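Side-chain contacts in acetyl-CoA acetyltransferase (Elizabethkingia anophelis NUHP1, PDB 6BN2), which probably catalyses the reversible condensation of two acetyl-CoA molecules into acetoacetyl-CoA and free coenzyme A: residues 180-185 with 251-256; 295-300 with 328-333. All blocks are in the same frame, centred on the assembly; numbering follows the deposited sequence.

Reading from the N terminus, helix 179-198 supplies the first half of contact 1, and the chain returns to it at 251-256, just before strand 258-268, closing a loop of 65 residues that includes the small hairpin of strands 209-211 and 219-221. Strand 281-290 then leads to 295-300, where contact 2 opens; it closes at helix 328-338 after helix 300-311 and strand 320-323. The two loops follow one another without nesting or crossing. They nevertheless meet in space, since Ser328 OG lies 2.8 Å from Asn253 O, a probable hydrogen bond. Helix 328-338 thus joins the calcium-binding region of the N-terminal thiolase half to the C-terminal half.

Contact 1: 180-185 with 251-256; sequences EEQDAF and AANAST. With CA (calcium ion), chain B.
Asp183 on the helical segment 180-185 and Asn253 in the irregular segment 251-256 bring the two backbones together, their CA atoms 5.8 Å apart. The main polar link is Asn253 ND2 to Asp183 OD1, a hydrogen bond of 3.0 Å with an N-H...O angle of 156°. It reaches OD1 on the syn side but 30° out of the carboxylate plane. Asp183 turns its other oxygen to a salt bridge with Arg179. In Asn253, CG lies between the backbone N and the carbonyl carbon (chi1 69°); ND2 also donates to Thr248 O, and OD1 accepts from Thr250 N, so three partners fix the rotation of this buried amide. Gln182 crosses Asn253 at a slant, its CB 3.7 Å from Asn253 ND2. Water 1 can donate to Gln182 OE1 (2.7 Å) or Asn253 OD1 (3.1 Å), but with more acceptors in reach than protons, a bridge between the amides is only possible. Next to Asn253, Ala254 O binds the calcium ion at 2.5 Å, together with Tyr190 OH and a water; Ala252 also belongs to this site. The contact fastens this calcium-binding loop, which runs into strand 258-268, to the start of helix 179-198, while Gln182 packs on Val329 and Leu332 of helix 328-338.

Contact 2: 295-300 with 328-333; sequences WFTTAP and SVVGLA
The Thr297 methyl that meets Val330 also lies over one face of the Phe296 ring, with CG2 3.7 Å above the ring plane and offset toward its rim. The ring itself packs on Met164 and Cys386 and leaves the closest approach to segment 328-333 to its neighbour. Across the contact, Thr297 CG2 touches Val330 CG2 at 3.8 Å, the two branched side chains crossing at a slant. With chi1 of 52°, Thr297 sets this methyl beside its backbone N and tucks OG1 between N and the carbonyl carbon. Val330 uses both of its branches: CG2 meets the threonine methyl, while CG1, anti to the backbone N (chi1 169°), rests 3.6 Å from Thr297 O. That carbonyl oxygen is not left to a hydrocarbon neighbour alone, because Asn334 ND2 binds it and also binds Val330 O, so one side-chain amide ties a carbonyl of each segment. One helical turn beyond Val330, Ala333 CB lies 4.4 Å from Thr298 CG2, a looser methyl-to-methyl contact. Thr298 OG1 hydrogen-bonds a glycerol, probably from the crystallisation liquor. No hydrogen bond joins the two segments, so dispersion and burial carry the interface. The backbones are closest at Thr297 and Val330, whose CA atoms are 5.6 Å apart. The side chain of Val330 comes within about 4 Å of that of Cys386, the predicted proton acceptor, which places this packing next to the probable active site. The short 3-10 turn at 296-298 leads into helix 300-311, and Pro300 at its start packs on Ala384 and Cys386 of strand 380-387; helix 169-174 flanks the contact through Cys171, which touches both Thr297 and Ala333.

Contact 1: 180-185 with 251-256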
loop_
_atom_site.group_PDB
_atom_site.type_symbol
_atom_site.label_atom_id
_atom_site.label_comp_id
_atom_site.label_asym_id
_atom_site.label_seq_id
_atom_site.Cartn_x
_atom_site.Cartn_y
_atom_site.Cartn_z
ATOM N N GLU A 180 -11.311 -24.271 26.726
ATOM C CA GLU A 180 -10.319 -24.388 27.792
ATOM C C GLU A 180 -8.901 -24.269 27.248
ATOM O O GLU A 180 -8.039 -23.641 27.876
ATOM C CB GLU A 180 -10.496 -25.714 28.533
ATOM C CG GLU A 180 -11.771 -25.804 29.372
ATOM C CD GLU A 180 -13.051 -26.037 28.562
ATOM O OE1 GLU A 180 -12.982 -26.330 27.339
ATOM O OE2 GLU A 180 -14.140 -25.927 29.168
ATOM N N GLU A 181 -8.639 -24.864 26.078
ATOM C CA GLU A 181 -7.302 -24.760 25.498
ATOM C C GLU A 181 -6.991 -23.332 25.077
ATOM O O GLU A 181 -5.864 -22.856 25.271
ATOM C CB GLU A 181 -7.164 -25.715 24.307
ATOM C CG GLU A 181 -7.163 -27.184 24.734
ATOM C CD GLU A 181 -7.474 -28.158 23.596
ATOM O OE1 GLU A 181 -7.834 -27.717 22.475
ATOM O OE2 GLU A 181 -7.368 -29.381 23.827
ATOM N N GLN A 182 -7.972 -22.635 24.491
ATOM C CA GLN A 182 -7.761 -21.244 24.105
ATOM C C GLN A 182 -7.508 -20.371 25.325
ATOM O O GLN A 182 -6.654 -19.476 25.298
ATOM C CB GLN A 182 -8.969 -20.736 23.322
ATOM C CG GLN A 182 -9.116 -21.412 21.974
ATOM C CD GLN A 182 -10.379 -21.005 21.254
ATOM O OE1 GLN A 182 -10.698 -19.819 21.164
ATOM N NE2 GLN A 182 -11.106 -21.984 20.732
ATOM N N ASP A 183 -8.249 -20.613 26.408
ATOM C CA ASP A 183 -8.040 -19.830 27.621
ATOM C C ASP A 183 -6.661 -20.088 28.216
ATOM O O ASP A 183 -6.001 -19.156 28.685
ATOM C CB ASP A 183 -9.140 -20.135 28.640
ATOM C CG ASP A 183 -10.436 -19.401 28.330
ATOM O OD1 ASP A 183 -10.442 -18.561 27.394
ATOM O OD2 ASP A 183 -11.449 -19.662 29.016
ATOM N N ALA A 184 -6.211 -21.344 28.208
ATOM C CA ALA A 184 -4.885 -21.654 28.733
ATOM C C ALA A 184 -3.802 -20.992 27.894
ATOM O O ALA A 184 -2.814 -20.479 28.437
ATOM C CB ALA A 184 -4.680 -23.171 28.792
ATOM N N PHE A 185 -3.968 -20.994 26.567
ATOM C CA PHE A 185 -3.026 -20.298 25.698
ATOM C C PHE A 185 -2.999 -18.808 26.010
ATOM O O PHE A 185 -1.920 -18.199 26.091
ATOM C CB PHE A 185 -3.397 -20.548 24.224
ATOM C CG PHE A 185 -2.478 -19.871 23.219
ATOM C CD1 PHE A 185 -1.484 -20.596 22.575
ATOM C CD2 PHE A 185 -2.623 -18.519 22.911
ATOM C CE1 PHE A 185 -0.640 -19.993 21.647
ATOM C CE2 PHE A 185 -1.781 -17.905 21.994
ATOM C CZ PHE A 185 -0.789 -18.653 21.354
ATOM N N ALA A 251 -13.450 -12.163 24.661
ATOM C CA ALA A 251 -12.675 -10.926 24.641
ATOM C C ALA A 251 -11.275 -11.135 25.199
ATOM O O ALA A 251 -10.344 -10.417 24.817
ATOM C CB ALA A 251 -13.399 -9.831 25.431
ATOM N N ALA A 252 -11.105 -12.100 26.104
ATOM C CA ALA A 252 -9.800 -12.331 26.713
ATOM C C ALA A 252 -8.894 -13.220 25.887
ATOM O O ALA A 252 -7.672 -13.062 25.958
ATOM C CB ALA A 252 -9.949 -12.962 28.098
ATOM N N ASN A 253 -9.438 -14.178 25.137
ATOM C CA ASN A 253 -8.567 -15.074 24.380
ATOM C C ASN A 253 -8.462 -14.678 22.913
ATOM O O ASN A 253 -7.714 -15.309 22.158
ATOM C CB ASN A 253 -8.997 -16.554 24.577
ATOM C CG ASN A 253 -10.340 -16.913 23.927
ATOM O OD1 ASN A 253 -10.721 -16.360 22.898
ATOM N ND2 ASN A 253 -11.032 -17.895 24.513
ATOM N N ALA A 254 -9.144 -13.609 22.515
ATOM C CA ALA A 254 -8.902 -12.927 21.253
ATOM C C ALA A 254 -7.959 -11.762 21.505
ATOM O O ALA A 254 -7.841 -11.265 22.626
ATOM C CB ALA A 254 -10.215 -12.413 20.662
ATOM N N SER A 255 -7.275 -11.321 20.457
ATOM C CA SER A 255 -6.497 -10.104 20.589
ATOM C C SER A 255 -7.435 -8.904 20.703
ATOM O O SER A 255 -8.657 -9.007 20.538
ATOM C CB SER A 255 -5.536 -9.936 19.406
ATOM O OG SER A 255 -6.230 -9.801 18.173
ATOM N N THR A 256 -6.851 -7.760 20.978
ATOM C CA THR A 256 -7.586 -6.524 21.143
ATOM C C THR A 256 -7.300 -5.611 19.960
ATOM O O THR A 256 -6.497 -5.940 19.080
ATOM C CB THR A 256 -7.178 -5.851 22.448
ATOM O OG1 THR A 256 -5.747 -5.855 22.517
ATOM C CG2 THR A 256 -7.755 -6.619 23.631
HETATM CA CA CA B . -7.253 -10.337 24.888
HETATM O O HOH W 1 -9.182 -17.641 20.556
HETATM O O HOH W 2 -5.645 -8.871 25.518
#

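Contact 2: 295-300 with 328-333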
loop_
_atom_site.group_PDB
_atom_site.type_symbol
_atom_site.label_atom_id
_atom_site.label_comp_id
_atom_site.label_asym_id
_atom_site.label_seq_id
_atom_site.Cartn_x
_atom_site.Cartn_y
_atom_site.Cartn_z
ATOM N N TRP A 295 -10.241 -19.367 5.566
ATOM C CA TRP A 295 -9.143 -20.109 6.178
ATOM C C TRP A 295 -7.871 -19.280 6.309
ATOM O O TRP A 295 -6.765 -19.822 6.302
ATOM C CB TRP A 295 -8.886 -21.401 5.403
ATOM C CG TRP A 295 -9.971 -22.372 5.731
ATOM C CD1 TRP A 295 -10.996 -22.789 4.917
ATOM C CD2 TRP A 295 -10.207 -22.965 7.012
ATOM N NE1 TRP A 295 -11.825 -23.644 5.616
ATOM C CE2 TRP A 295 -11.359 -23.762 6.901
ATOM C CE3 TRP A 295 -9.531 -22.913 8.240
ATOM C CZ2 TRP A 295 -11.858 -24.503 7.973
ATOM C CZ3 TRP A 295 -10.026 -23.643 9.299
ATOM C CH2 TRP A 295 -11.178 -24.426 9.158
ATOM N N PHE A 296 -8.005 -17.953 6.432
ATOM C CA PHE A 296 -6.822 -17.145 6.697
ATOM C C PHE A 296 -6.127 -17.608 7.975
ATOM O O PHE A 296 -4.908 -17.472 8.103
ATOM C CB PHE A 296 -7.191 -15.653 6.800
ATOM C CG PHE A 296 -7.859 -15.265 8.109
ATOM C CD1 PHE A 296 -7.102 -14.974 9.242
ATOM C CD2 PHE A 296 -9.237 -15.166 8.185
ATOM C CE1 PHE A 296 -7.714 -14.636 10.439
ATOM C CE2 PHE A 296 -9.852 -14.819 9.370
ATOM C CZ PHE A 296 -9.092 -14.557 10.500
ATOM N N THR A 297 -6.891 -18.186 8.905
ATOM C CA THR A 297 -6.368 -18.562 10.218
ATOM C C THR A 297 -5.203 -19.544 10.134
ATOM O O THR A 297 -4.309 -19.511 10.988
ATOM C CB THR A 297 -7.480 -19.193 11.055
ATOM O OG1 THR A 297 -8.100 -20.240 10.297
ATOM C CG2 THR A 297 -8.546 -18.149 11.410
ATOM N N THR A 298 -5.223 -20.455 9.162
ATOM C CA THR A 298 -4.169 -21.455 9.032
ATOM C C THR A 298 -3.239 -21.181 7.852
ATOM O O THR A 298 -2.368 -22.007 7.546
ATOM C CB THR A 298 -4.783 -22.849 8.902
ATOM O OG1 THR A 298 -5.601 -22.899 7.722
ATOM C CG2 THR A 298 -5.642 -23.175 10.131
ATOM N N ALA A 299 -3.395 -20.044 7.181
ATOM C CA ALA A 299 -2.458 -19.708 6.117
ATOM C C ALA A 299 -1.005 -19.579 6.588
ATOM O O ALA A 299 -0.109 -19.854 5.770
ATOM C CB ALA A 299 -2.917 -18.416 5.407
ATOM N N PRO A 300 -0.691 -19.178 7.828
ATOM C CA PRO A 300 0.731 -19.165 8.217
ATOM C C PRO A 300 1.378 -20.527 8.078
ATOM O O PRO A 300 2.567 -20.611 7.743
ATOM C CB PRO A 300 0.690 -18.687 9.682
ATOM C CG PRO A 300 -0.526 -17.769 9.698
ATOM C CD PRO A 300 -1.527 -18.559 8.876
ATOM N N SER A 328 -6.212 -16.648 20.176
ATOM C CA SER A 328 -5.547 -17.805 20.772
ATOM C C SER A 328 -5.727 -19.038 19.894
ATOM O O SER A 328 -4.809 -19.862 19.758
ATOM C CB SER A 328 -6.085 -18.076 22.177
ATOM O OG SER A 328 -5.723 -17.035 23.084
ATOM N N VAL A 329 -6.903 -19.177 19.274
ATOM C CA VAL A 329 -7.124 -20.365 18.452
ATOM C C VAL A 329 -6.200 -20.378 17.244
ATOM O O VAL A 329 -5.773 -21.449 16.801
ATOM C CB VAL A 329 -8.603 -20.477 18.034
ATOM C CG1 VAL A 329 -9.025 -19.296 17.139
ATOM C CG2 VAL A 329 -8.864 -21.836 17.343
ATOM N N VAL A 330 -5.860 -19.209 16.702
ATOM C CA VAL A 330 -4.925 -19.153 15.580
ATOM C C VAL A 330 -3.542 -19.613 16.021
ATOM O O VAL A 330 -2.884 -20.411 15.340
ATOM C CB VAL A 330 -4.899 -17.739 14.978
ATOM C CG1 VAL A 330 -3.739 -17.577 13.982
ATOM C CG2 VAL A 330 -6.242 -17.456 14.310
ATOM N N GLY A 331 -3.088 -19.140 17.183
ATOM C CA GLY A 331 -1.798 -19.591 17.684
ATOM C C GLY A 331 -1.777 -21.091 17.879
ATOM O O GLY A 331 -0.850 -21.782 17.439
ATOM N N LEU A 332 -2.822 -21.621 18.516
ATOM C CA LEU A 332 -2.887 -23.053 18.777
ATOM C C LEU A 332 -2.978 -23.851 17.484
ATOM O O LEU A 332 -2.348 -24.906 17.354
ATOM C CB LEU A 332 -4.084 -23.368 19.671
ATOM C CG LEU A 332 -3.922 -22.873 21.112
ATOM C CD1 LEU A 332 -5.246 -22.884 21.854
ATOM C CD2 LEU A 332 -2.893 -23.740 21.843
ATOM N N ALA A 333 -3.769 -23.376 16.521
ATOM C CA ALA A 333 -3.970 -24.147 15.294
ATOM C C ALA A 333 -2.683 -24.260 14.489
ATOM O O ALA A 333 -2.332 -25.348 14.018
ATOM C CB ALA A 333 -5.062 -23.506 14.433
#